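Local coordinates for protein ornithine decarboxylase (Entamoeba histolytica, PDB 4AIB) that probably catalyses the pyridoxal 5'-phosphate-dependent decarboxylation of L-ornithine to putrescine, the entry step of polyamine synthesis, as a homodimer, at residues 43-54 against 254-263; 31-40 against 61-71. One frame throughout, in Å; residues are numbered along the deposited sequence.

Both contacts lie in the pyridoxal-binding TIM-barrel domain, with centres about 13 Å apart. Contact 2 joins helix 33-46 to helix 62-70 on the outside of the barrel; contact 1 joins strand 50-55 to strand 253-256, where the first and last strands close the ring. Their segments alternate along the chain: 31-40, 43-54, 61-71 and 254-263. Helix 33-46 serves both contacts. They touch directly: Tyr261 OH lies 2.8 Å from Ala39 O, a probable hydrogen bond, and Leu68 packs on Phe54 and Met262. Together they tie the barrel seam to the helices outside it and to the junction with the beta domain, next to the segment that leads to Lys57, the predicted cofactor lysine.

Contact 1 of 2, residues 43-54 against 254-263; sequences WKKNMPTVRPCF and FIAEPGRYMA
The seam that closes the TIM barrel lies here: Arg51, Pro52 and Cys53 of the first strand pair in parallel with Ile255 and Ala256 of the last. Arg51 sits between two partners, its N donating to Phe254 O at 2.9 Å and its O accepting from Ala256 N at 3.1 Å. Cys53 N then donates to Ala256 O at 2.8 Å. On the sheet face that carries Ala256, Trp43 packs from the last turn of helix 33-46. With CG anti to the backbone N (chi1 180°), its indole extends from the helix to the strands, and NE1 donates to Val50 O at 3.0 Å, nearly in the ring plane, which helps to set the rotation of the ring. Ala256 CB meets the indole edge, 3.5 Å from Trp43 CZ2, while Pro258 CG lies over the six-membered ring as a CH-pi contact, 4.0 Å from its centroid. Tyr261 approaches the same ring obliquely, the two planes at 57°. Pro52 CB lies over the rim of the same indole face as Pro258 CG and touches Met262 CE; Met47 SD sits over the rim of the opposite face. Farther along, the Phe54 ring reaches the start of helix 260-264: CD1 is 3.7 Å from Met262 CB, and Gly259 O and Ala263 CB lie at the ring edge. On the face bearing Arg51, Cys53 SG packs against Ile255 CG2, whereas the guanidinium of Arg51 leads away to a salt bridge with Asp95. Strands 74-77 and 219-221 continue the sheet beyond strands 50-55 and 253-256, respectively. Helix 232-245 packs against Met47 and Phe254, Phe226 meets Trp43 edge-to-face, and Phe232 stacks on Tyr261.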
# COMPACT_ATOMS: atom_id res chain seq x y z
N TRP A 43 -23.57 -0.86 -19.28
CA TRP A 43 -23.00 0.44 -19.64
C TRP A 43 -23.35 0.84 -21.05
O TRP A 43 -23.75 1.97 -21.29
CB TRP A 43 -21.48 0.42 -19.45
CG TRP A 43 -20.80 1.72 -19.80
CD1 TRP A 43 -20.55 2.24 -21.07
CD2 TRP A 43 -20.23 2.71 -18.87
NE1 TRP A 43 -19.91 3.44 -20.99
CE2 TRP A 43 -19.68 3.79 -19.71
CE3 TRP A 43 -20.13 2.81 -17.49
CZ2 TRP A 43 -19.07 4.90 -19.16
CZ3 TRP A 43 -19.51 3.94 -16.95
CH2 TRP A 43 -18.99 4.96 -17.77
N LYS A 44 -23.19 -0.10 -21.98
CA LYS A 44 -23.46 0.14 -23.40
C LYS A 44 -24.93 0.43 -23.68
O LYS A 44 -25.26 1.11 -24.66
CB LYS A 44 -23.00 -1.05 -24.25
CG LYS A 44 -21.50 -1.14 -24.45
CD LYS A 44 -21.14 -2.24 -25.43
CE LYS A 44 -19.64 -2.30 -25.70
NZ LYS A 44 -19.16 -1.14 -26.51
N LYS A 45 -25.81 -0.08 -22.82
CA LYS A 45 -27.25 0.10 -22.95
C LYS A 45 -27.69 1.48 -22.45
O LYS A 45 -28.52 2.14 -23.07
CB LYS A 45 -27.99 -1.00 -22.19
CG LYS A 45 -29.50 -1.00 -22.37
CD LYS A 45 -30.15 -2.10 -21.54
CE LYS A 45 -31.66 -1.98 -21.52
NZ LYS A 45 -32.12 -0.80 -20.73
N ASN A 46 -27.12 1.91 -21.32
CA ASN A 46 -27.50 3.17 -20.70
C ASN A 46 -26.71 4.39 -21.19
O ASN A 46 -27.24 5.50 -21.23
CB ASN A 46 -27.44 3.06 -19.17
CG ASN A 46 -28.69 2.41 -18.60
OD1 ASN A 46 -29.77 3.01 -18.62
ND2 ASN A 46 -28.55 1.20 -18.08
N MET A 47 -25.45 4.16 -21.56
CA MET A 47 -24.61 5.21 -22.15
C MET A 47 -24.09 4.79 -23.53
O MET A 47 -22.95 4.31 -23.65
CB MET A 47 -23.44 5.57 -21.22
CG MET A 47 -23.86 6.25 -19.93
SD MET A 47 -22.49 6.60 -18.81
CE MET A 47 -21.86 8.13 -19.50
N PRO A 48 -24.92 4.94 -24.57
CA PRO A 48 -24.55 4.52 -25.92
C PRO A 48 -23.50 5.42 -26.59
O PRO A 48 -22.69 4.93 -27.37
CB PRO A 48 -25.88 4.59 -26.70
CG PRO A 48 -26.95 4.70 -25.67
CD PRO A 48 -26.31 5.44 -24.54
N THR A 49 -23.53 6.72 -26.28
CA THR A 49 -22.64 7.68 -26.93
C THR A 49 -21.29 7.84 -26.23
O THR A 49 -20.37 8.48 -26.77
CB THR A 49 -23.31 9.07 -27.09
OG1 THR A 49 -23.75 9.55 -25.82
CG2 THR A 49 -24.50 8.99 -28.05
N VAL A 50 -21.16 7.27 -25.03
CA VAL A 50 -19.91 7.34 -24.27
C VAL A 50 -19.24 5.96 -24.18
O VAL A 50 -19.75 5.05 -23.52
CB VAL A 50 -20.12 7.93 -22.86
CG1 VAL A 50 -18.79 8.09 -22.13
CG2 VAL A 50 -20.83 9.27 -22.94
N ARG A 51 -18.10 5.83 -24.86
CA ARG A 51 -17.33 4.59 -24.86
C ARG A 51 -16.47 4.49 -23.60
O ARG A 51 -15.71 5.41 -23.30
CB ARG A 51 -16.46 4.49 -26.12
CG ARG A 51 -15.70 3.18 -26.24
CD ARG A 51 -14.60 3.25 -27.29
NE ARG A 51 -13.72 2.08 -27.22
CZ ARG A 51 -12.72 1.84 -28.06
NH1 ARG A 51 -12.45 2.68 -29.05
NH2 ARG A 51 -11.98 0.74 -27.90
N PRO A 52 -16.58 3.36 -22.87
CA PRO A 52 -15.80 3.19 -21.64
C PRO A 52 -14.35 2.79 -21.89
O PRO A 52 -14.08 1.84 -22.63
CB PRO A 52 -16.55 2.08 -20.91
CG PRO A 52 -17.19 1.28 -21.99
CD PRO A 52 -17.46 2.21 -23.13
N CYS A 53 -13.43 3.54 -21.28
CA CYS A 53 -12.01 3.19 -21.31
C CYS A 53 -11.58 2.80 -19.91
O CYS A 53 -11.46 3.65 -19.02
CB CYS A 53 -11.17 4.35 -21.84
SG CYS A 53 -11.59 4.87 -23.52
N PHE A 54 -11.35 1.50 -19.71
CA PHE A 54 -11.05 0.95 -18.39
C PHE A 54 -9.73 1.46 -17.82
O PHE A 54 -8.69 1.39 -18.48
CB PHE A 54 -11.07 -0.58 -18.42
CG PHE A 54 -10.67 -1.22 -17.11
CD1 PHE A 54 -11.53 -1.19 -16.02
CD2 PHE A 54 -9.45 -1.86 -16.98
CE1 PHE A 54 -11.17 -1.78 -14.82
CE2 PHE A 54 -9.08 -2.46 -15.79
CZ PHE A 54 -9.94 -2.42 -14.70
N PHE A 254 -17.11 10.90 -27.20
CA PHE A 254 -17.10 10.89 -25.74
C PHE A 254 -16.57 9.59 -25.16
O PHE A 254 -17.04 8.50 -25.51
CB PHE A 254 -18.50 11.20 -25.19
CG PHE A 254 -19.06 12.51 -25.66
CD1 PHE A 254 -18.74 13.69 -24.99
CD2 PHE A 254 -19.90 12.57 -26.76
CE1 PHE A 254 -19.25 14.91 -25.42
CE2 PHE A 254 -20.42 13.79 -27.20
CZ PHE A 254 -20.10 14.95 -26.52
N ILE A 255 -15.58 9.71 -24.28
CA ILE A 255 -15.04 8.56 -23.56
C ILE A 255 -15.11 8.77 -22.05
O ILE A 255 -15.24 9.90 -21.57
CB ILE A 255 -13.59 8.22 -23.99
CG1 ILE A 255 -12.67 9.44 -23.85
CG2 ILE A 255 -13.58 7.65 -25.40
CD1 ILE A 255 -11.19 9.10 -23.90
N ALA A 256 -15.05 7.67 -21.30
CA ALA A 256 -15.05 7.70 -19.84
C ALA A 256 -13.90 6.86 -19.30
O ALA A 256 -13.29 6.09 -20.05
CB ALA A 256 -16.38 7.21 -19.30
N GLU A 257 -13.61 7.01 -18.01
CA GLU A 257 -12.54 6.24 -17.36
C GLU A 257 -13.04 5.42 -16.17
O GLU A 257 -12.56 5.61 -15.04
CB GLU A 257 -11.40 7.18 -16.92
CG GLU A 257 -10.67 7.90 -18.05
CD GLU A 257 -9.69 8.95 -17.54
OE1 GLU A 257 -9.65 9.20 -16.32
OE2 GLU A 257 -8.96 9.54 -18.37
N PRO A 258 -13.99 4.49 -16.40
CA PRO A 258 -14.53 3.75 -15.26
C PRO A 258 -13.62 2.60 -14.83
O PRO A 258 -13.29 1.72 -15.62
CB PRO A 258 -15.87 3.22 -15.79
CG PRO A 258 -15.75 3.21 -17.28
CD PRO A 258 -14.52 3.97 -17.68
N GLY A 259 -13.20 2.64 -13.56
CA GLY A 259 -12.33 1.61 -13.00
C GLY A 259 -13.06 0.74 -11.99
O GLY A 259 -13.24 -0.46 -12.21
N ARG A 260 -13.48 1.36 -10.89
CA ARG A 260 -14.20 0.69 -9.81
C ARG A 260 -15.49 0.02 -10.30
O ARG A 260 -15.87 -1.04 -9.80
CB ARG A 260 -14.50 1.68 -8.68
CG ARG A 260 -15.29 1.10 -7.51
CD ARG A 260 -15.55 2.14 -6.43
NE ARG A 260 -14.39 2.32 -5.55
CZ ARG A 260 -14.18 1.63 -4.43
NH1 ARG A 260 -15.04 0.70 -4.04
NH2 ARG A 260 -13.10 1.87 -3.71
N TYR A 261 -16.15 0.65 -11.27
CA TYR A 261 -17.39 0.14 -11.84
C TYR A 261 -17.20 -1.23 -12.51
O TYR A 261 -17.99 -2.15 -12.28
CB TYR A 261 -17.97 1.15 -12.84
CG TYR A 261 -19.17 0.65 -13.62
CD1 TYR A 261 -20.45 0.69 -13.07
CD2 TYR A 261 -19.02 0.15 -14.91
CE1 TYR A 261 -21.55 0.23 -13.78
CE2 TYR A 261 -20.12 -0.31 -15.63
CZ TYR A 261 -21.38 -0.27 -15.07
OH TYR A 261 -22.46 -0.72 -15.78
N MET A 262 -16.15 -1.36 -13.31
CA MET A 262 -15.88 -2.58 -14.07
C MET A 262 -15.23 -3.67 -13.21
O MET A 262 -15.56 -4.85 -13.35
CB MET A 262 -15.00 -2.28 -15.29
CG MET A 262 -15.60 -1.31 -16.29
SD MET A 262 -17.00 -1.98 -17.20
CE MET A 262 -17.32 -0.65 -18.36
N ALA A 263 -14.32 -3.26 -12.34
CA ALA A 263 -13.49 -4.20 -11.57
C ALA A 263 -14.20 -4.84 -10.37
O ALA A 263 -13.81 -5.93 -9.94
CB ALA A 263 -12.21 -3.51 -11.12

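Contact 2 of 2, residues 31-40 against 61-71; sequences FDTEGVEKAV and EPHLVKLLGEL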
# COMPACT_ATOMS: atom_id res chain seq x y z
N PHE A 31 -12.94 -15.65 -10.51
CA PHE A 31 -13.13 -14.74 -11.63
C PHE A 31 -14.52 -14.90 -12.24
O PHE A 31 -14.81 -15.87 -12.94
CB PHE A 31 -12.04 -14.95 -12.69
CG PHE A 31 -12.07 -13.95 -13.81
CD1 PHE A 31 -11.93 -12.59 -13.56
CD2 PHE A 31 -12.25 -14.37 -15.13
CE1 PHE A 31 -11.96 -11.67 -14.60
CE2 PHE A 31 -12.28 -13.46 -16.17
CZ PHE A 31 -12.14 -12.10 -15.90
N ASP A 32 -15.39 -13.93 -11.94
CA ASP A 32 -16.76 -13.92 -12.43
C ASP A 32 -16.81 -13.30 -13.83
O ASP A 32 -16.91 -12.08 -13.97
CB ASP A 32 -17.68 -13.16 -11.47
CG ASP A 32 -19.15 -13.48 -11.65
OD1 ASP A 32 -19.53 -14.10 -12.68
OD2 ASP A 32 -19.95 -13.12 -10.76
N THR A 33 -16.74 -14.16 -14.84
CA THR A 33 -16.73 -13.72 -16.24
C THR A 33 -18.06 -13.07 -16.63
O THR A 33 -18.08 -12.05 -17.32
CB THR A 33 -16.42 -14.89 -17.20
OG1 THR A 33 -15.40 -15.72 -16.63
CG2 THR A 33 -15.96 -14.39 -18.55
N GLU A 34 -19.16 -13.66 -16.17
CA GLU A 34 -20.50 -13.12 -16.41
C GLU A 34 -20.73 -11.79 -15.70
O GLU A 34 -21.46 -10.93 -16.19
CB GLU A 34 -21.58 -14.12 -15.99
CG GLU A 34 -21.79 -15.27 -16.96
CD GLU A 34 -23.05 -16.07 -16.67
OE1 GLU A 34 -24.10 -15.46 -16.39
OE2 GLU A 34 -22.98 -17.32 -16.72
N GLY A 35 -20.09 -11.62 -14.54
CA GLY A 35 -20.16 -10.39 -13.77
C GLY A 35 -19.51 -9.21 -14.48
O GLY A 35 -19.97 -8.07 -14.34
N VAL A 36 -18.45 -9.49 -15.24
CA VAL A 36 -17.79 -8.48 -16.05
C VAL A 36 -18.66 -8.12 -17.25
O VAL A 36 -18.88 -6.94 -17.53
CB VAL A 36 -16.41 -8.96 -16.56
CG1 VAL A 36 -15.69 -7.86 -17.32
CG2 VAL A 36 -15.54 -9.44 -15.40
N GLU A 37 -19.17 -9.14 -17.93
CA GLU A 37 -20.00 -8.97 -19.13
C GLU A 37 -21.29 -8.20 -18.86
O GLU A 37 -21.68 -7.35 -19.65
CB GLU A 37 -20.32 -10.33 -19.76
CG GLU A 37 -19.12 -11.01 -20.41
CD GLU A 37 -19.47 -12.35 -21.03
OE1 GLU A 37 -20.38 -12.40 -21.89
OE2 GLU A 37 -18.83 -13.36 -20.67
N LYS A 38 -21.93 -8.51 -17.73
CA LYS A 38 -23.18 -7.84 -17.35
C LYS A 38 -22.97 -6.36 -17.03
O LYS A 38 -23.88 -5.55 -17.23
CB LYS A 38 -23.85 -8.55 -16.17
CG LYS A 38 -24.66 -9.77 -16.57
CD LYS A 38 -25.68 -10.12 -15.50
CE LYS A 38 -26.68 -11.15 -16.01
NZ LYS A 38 -27.79 -11.37 -15.05
N ALA A 39 -21.78 -6.02 -16.55
CA ALA A 39 -21.42 -4.63 -16.26
C ALA A 39 -21.17 -3.83 -17.54
O ALA A 39 -21.47 -2.64 -17.60
CB ALA A 39 -20.20 -4.58 -15.35
N VAL A 40 -20.61 -4.50 -18.55
CA VAL A 40 -20.30 -3.87 -19.84
C VAL A 40 -21.57 -3.62 -20.66
O VAL A 40 -21.78 -2.51 -21.16
CB VAL A 40 -19.27 -4.70 -20.65
CG1 VAL A 40 -19.03 -4.09 -22.02
CG2 VAL A 40 -17.95 -4.80 -19.89
N GLU A 61 -5.11 -7.03 -13.75
CA GLU A 61 -5.09 -8.48 -13.94
C GLU A 61 -5.29 -8.81 -15.42
O GLU A 61 -6.31 -8.43 -16.00
CB GLU A 61 -6.17 -9.16 -13.08
CG GLU A 61 -5.89 -10.61 -12.72
CD GLU A 61 -6.34 -11.59 -13.79
OE1 GLU A 61 -5.54 -11.89 -14.70
OE2 GLU A 61 -7.48 -12.09 -13.70
N PRO A 62 -4.31 -9.51 -16.03
CA PRO A 62 -4.29 -9.85 -17.46
C PRO A 62 -5.62 -10.35 -18.04
O PRO A 62 -5.98 -9.95 -19.15
CB PRO A 62 -3.24 -10.96 -17.53
CG PRO A 62 -2.28 -10.61 -16.44
CD PRO A 62 -3.09 -9.98 -15.35
N HIS A 63 -6.33 -11.20 -17.31
CA HIS A 63 -7.59 -11.78 -17.79
C HIS A 63 -8.70 -10.78 -17.89
O HIS A 63 -9.45 -10.78 -18.86
CB HIS A 63 -8.01 -12.96 -16.93
CG HIS A 63 -7.03 -14.11 -16.93
ND1 HIS A 63 -6.50 -14.61 -15.80
CD2 HIS A 63 -6.47 -14.84 -17.98
CE1 HIS A 63 -5.66 -15.62 -16.11
NE2 HIS A 63 -5.64 -15.75 -17.44
N LEU A 64 -8.81 -9.91 -16.88
CA LEU A 64 -9.84 -8.87 -16.84
C LEU A 64 -9.59 -7.79 -17.90
O LEU A 64 -10.53 -7.36 -18.58
CB LEU A 64 -9.92 -8.24 -15.44
CG LEU A 64 -10.84 -7.03 -15.20
CD1 LEU A 64 -12.30 -7.38 -15.41
CD2 LEU A 64 -10.61 -6.46 -13.81
N VAL A 65 -8.33 -7.38 -18.03
CA VAL A 65 -7.93 -6.38 -19.03
C VAL A 65 -8.16 -6.91 -20.45
O VAL A 65 -8.60 -6.16 -21.33
CB VAL A 65 -6.45 -5.96 -18.83
CG1 VAL A 65 -6.04 -4.90 -19.85
CG2 VAL A 65 -6.22 -5.43 -17.42
N LYS A 66 -7.89 -8.19 -20.65
CA LYS A 66 -8.12 -8.87 -21.92
C LYS A 66 -9.62 -8.96 -22.25
O LYS A 66 -10.03 -8.64 -23.36
CB LYS A 66 -7.50 -10.28 -21.90
CG LYS A 66 -7.56 -11.04 -23.22
CD LYS A 66 -6.39 -10.69 -24.13
CE LYS A 66 -6.29 -11.65 -25.30
NZ LYS A 66 -5.08 -11.40 -26.13
N LEU A 67 -10.41 -9.39 -21.26
CA LEU A 67 -11.84 -9.59 -21.44
C LEU A 67 -12.59 -8.29 -21.73
O LEU A 67 -13.47 -8.25 -22.60
CB LEU A 67 -12.44 -10.29 -20.21
CG LEU A 67 -13.93 -10.65 -20.19
CD1 LEU A 67 -14.28 -11.72 -21.21
CD2 LEU A 67 -14.32 -11.09 -18.79
N LEU A 68 -12.23 -7.22 -21.01
CA LEU A 68 -12.85 -5.91 -21.20
C LEU A 68 -12.56 -5.34 -22.59
O LEU A 68 -13.46 -4.81 -23.24
CB LEU A 68 -12.38 -4.93 -20.12
CG LEU A 68 -12.98 -5.07 -18.72
CD1 LEU A 68 -12.08 -4.40 -17.69
CD2 LEU A 68 -14.39 -4.50 -18.65
N GLY A 69 -11.31 -5.46 -23.03
CA GLY A 69 -10.89 -4.98 -24.34
C GLY A 69 -11.53 -5.73 -25.49
O GLY A 69 -11.85 -5.14 -26.53
N GLU A 70 -11.73 -7.04 -25.30
CA GLU A 70 -12.44 -7.88 -26.26
C GLU A 70 -13.92 -7.50 -26.34
O GLU A 70 -14.57 -7.73 -27.36
CB GLU A 70 -12.30 -9.36 -25.89
CG GLU A 70 -10.96 -9.98 -26.27
CD GLU A 70 -10.80 -11.41 -25.78
OE1 GLU A 70 -11.80 -12.03 -25.37
OE2 GLU A 70 -9.66 -11.91 -25.80
N LEU A 71 -14.44 -6.93 -25.26
CA LEU A 71 -15.82 -6.45 -25.21
C LEU A 71 -15.98 -5.02 -25.73
O LEU A 71 -17.06 -4.43 -25.64
CB LEU A 71 -16.39 -6.58 -23.79
CG LEU A 71 -16.76 -7.99 -23.31
CD1 LEU A 71 -16.82 -8.05 -21.79
CD2 LEU A 71 -18.07 -8.46 -23.93
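An apolar helix-helix contact on the outside of the barrel brings Val36 and Val40 of helix 33-46 against Leu64, Leu67, Leu68 and Leu71 at and just beyond helix 62-70. The short helical segments run in roughly the same direction, their axes 10.5 Å apart at closest approach and 38° from parallel. Leu67 is central: its CD2 meets Val36 CB tip to tip at 3.7 Å and also touches Thr33 CG2, which crosses it at about a right angle. With CG anti to the backbone N (chi1 -178°), Leu67 extends toward helix 33-46, where CD2 does most of the touching. The branches of Val36 divide the work, CG2 packing on Leu64 CD1 and CG1 on Leu68 CD2, each at 3.8 Å. One turn later Val40 CG2 touches both Leu68 CD2 and Leu71 CD1, and the aliphatic CG of Glu37 flanks the latter methyl at 4.0 Å. At the other end, Phe31 leans obliquely on Leu64 and Leu67, its CZ 3.8 Å from Leu67 CD2; Phe267 meets the Phe31 ring beyond. Phe31, at the end of strand 27-31, brings in the mixed sheet, where its backbone bonds to Tyr382. Glu61 caps the second helix, OE1 accepting from His63 N at 2.8 Å. No hydrogen bond crosses between the segments, which implies that they meet through apolar side-chain contacts, more buried at Val36, Val40, Leu64 and Leu68 than at Leu67 and Leu71.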